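Enterochelin esterase (Salmonella enterica subsp. enterica serovar Typhimurium, PDB 3MGA) probably hydrolyses the ester bonds of ferric enterobactin, the iron-loaded siderophore, so that the bacterium can release the captured iron. Local coordinates at residues T35-R39 / Y95-P99. Residues are numbered along the deposited sequence; the frame is centred on the assembly and turned at random.
Sequences TFWWR and YCFIP
Phe-36 drives the edge of its ring into the face of Tyr-95, a T-shaped pair with centroids 5.1 Å apart and planes at 78°. Its CE1 stands over the centre of the tyrosine ring, 3.7 Å from Tyr-95 CD2, so weakly positive ring hydrogens meet the electron-rich pi cloud. Tyrosine suits this place because its face serves the apolar interior while its OH reaches past it to hydrogen-bond Asp-134. Phe-97 lies between Phe-36 and Trp-38: its CE1 is 3.8 Å from Phe-36 CD1, and at the opposite corner of its ring CD2 is 3.8 Å from Trp-38 CD1, with the indole set obliquely to it. With CG anti to the backbone N (chi1 180°), Trp-38 carries its six-membered ring over to Pro-99, whose CB sits above the indole face, 3.4 Å from Trp-38 CZ2. In this CH-pi contact, 28° off the ring normal, proline's compact, rigid ring offers its CB hydrogens to the flat indole. The strands belong to two antiparallel sheets that face each other, as in the beta-sandwich of an E-set domain; Ile-57 and Leu-152, from the strands flanking 92-100, also touch both Phe-36 and Tyr-95. No hydrogen bond joins the two segments, so their cohesion here rests on dispersion, ring electrostatics and the exclusion of water from the buried rings.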
# COMPACT_ATOMS: atom_id res chain seq x y z
N THR A 35 21.24 2.55 -10.61
CA THR A 35 22.13 3.41 -9.85
C THR A 35 21.40 4.63 -9.30
O THR A 35 20.68 5.32 -10.02
CB THR A 35 23.30 3.91 -10.73
OG1 THR A 35 24.06 2.79 -11.20
CG2 THR A 35 24.22 4.84 -9.95
N PHE A 36 21.62 4.88 -8.01
CA PHE A 36 21.03 6.01 -7.31
C PHE A 36 22.08 7.07 -7.09
O PHE A 36 23.25 6.76 -6.87
CB PHE A 36 20.47 5.56 -5.96
CG PHE A 36 19.29 4.64 -6.07
CD1 PHE A 36 18.01 5.10 -5.80
CD2 PHE A 36 19.45 3.33 -6.47
CE1 PHE A 36 16.91 4.25 -5.90
CE2 PHE A 36 18.36 2.48 -6.58
CZ PHE A 36 17.09 2.94 -6.29
N TRP A 37 21.67 8.34 -7.16
CA TRP A 37 22.58 9.45 -6.95
C TRP A 37 22.01 10.44 -5.93
O TRP A 37 20.81 10.73 -5.93
CB TRP A 37 22.81 10.22 -8.25
CG TRP A 37 23.22 9.41 -9.43
CD1 TRP A 37 22.41 8.98 -10.44
CD2 TRP A 37 24.53 8.93 -9.74
NE1 TRP A 37 23.14 8.26 -11.36
CE2 TRP A 37 24.44 8.22 -10.96
CE3 TRP A 37 25.78 9.04 -9.11
CZ2 TRP A 37 25.55 7.62 -11.56
CZ3 TRP A 37 26.89 8.44 -9.71
CH2 TRP A 37 26.76 7.74 -10.92
N TRP A 38 22.89 10.93 -5.06
CA TRP A 38 22.53 11.94 -4.07
C TRP A 38 23.68 12.93 -4.05
O TRP A 38 24.84 12.53 -3.93
CB TRP A 38 22.30 11.34 -2.68
CG TRP A 38 21.93 12.40 -1.65
CD1 TRP A 38 20.73 13.05 -1.52
CD2 TRP A 38 22.78 12.92 -0.61
NE1 TRP A 38 20.78 13.94 -0.47
CE2 TRP A 38 22.02 13.88 0.11
CE3 TRP A 38 24.10 12.67 -0.21
CZ2 TRP A 38 22.54 14.58 1.19
CZ3 TRP A 38 24.62 13.38 0.87
CH2 TRP A 38 23.84 14.32 1.56
N ARG A 39 23.35 14.21 -4.19
CA ARG A 39 24.34 15.28 -4.19
C ARG A 39 24.43 15.85 -2.79
O ARG A 39 23.45 16.37 -2.25
CB ARG A 39 23.93 16.38 -5.17
CG ARG A 39 24.96 17.49 -5.32
CD ARG A 39 24.52 18.52 -6.34
NE ARG A 39 25.58 19.47 -6.66
CZ ARG A 39 25.47 20.48 -7.52
NH1 ARG A 39 24.32 20.70 -8.17
NH2 ARG A 39 26.50 21.27 -7.75
N TYR A 95 11.09 4.68 -2.31
CA TYR A 95 12.41 4.72 -1.70
C TYR A 95 12.64 6.11 -1.13
O TYR A 95 11.91 7.05 -1.46
CB TYR A 95 13.52 4.35 -2.70
CG TYR A 95 13.76 5.40 -3.76
CD1 TYR A 95 12.98 5.47 -4.90
CD2 TYR A 95 14.79 6.33 -3.62
CE1 TYR A 95 13.20 6.44 -5.87
CE2 TYR A 95 15.02 7.29 -4.58
CZ TYR A 95 14.23 7.35 -5.70
OH TYR A 95 14.46 8.32 -6.66
N CYS A 96 13.65 6.22 -0.27
CA CYS A 96 14.00 7.49 0.33
C CYS A 96 15.45 7.36 0.77
O CYS A 96 15.95 6.25 0.90
CB CYS A 96 13.07 7.82 1.51
SG CYS A 96 13.05 6.61 2.88
N PHE A 97 16.13 8.49 0.94
CA PHE A 97 17.51 8.44 1.41
C PHE A 97 17.55 8.98 2.82
O PHE A 97 16.67 9.73 3.23
CB PHE A 97 18.47 9.25 0.53
CG PHE A 97 18.33 8.99 -0.95
CD1 PHE A 97 18.28 7.70 -1.44
CD2 PHE A 97 18.36 10.05 -1.85
CE1 PHE A 97 18.17 7.47 -2.82
CE2 PHE A 97 18.27 9.83 -3.22
CZ PHE A 97 18.18 8.53 -3.70
N ILE A 98 18.58 8.60 3.58
CA ILE A 98 18.76 9.07 4.94
C ILE A 98 20.20 9.54 5.13
O ILE A 98 21.04 8.81 5.68
CB ILE A 98 18.43 7.98 5.97
CG1 ILE A 98 17.08 7.34 5.67
CG2 ILE A 98 18.48 8.56 7.38
CD1 ILE A 98 16.69 6.26 6.64
N PRO A 99 20.51 10.76 4.66
CA PRO A 99 21.85 11.30 4.81
C PRO A 99 22.03 11.79 6.24
O PRO A 99 21.31 12.68 6.68
CB PRO A 99 21.88 12.46 3.81
CG PRO A 99 20.48 12.86 3.64
CD PRO A 99 19.61 11.68 3.94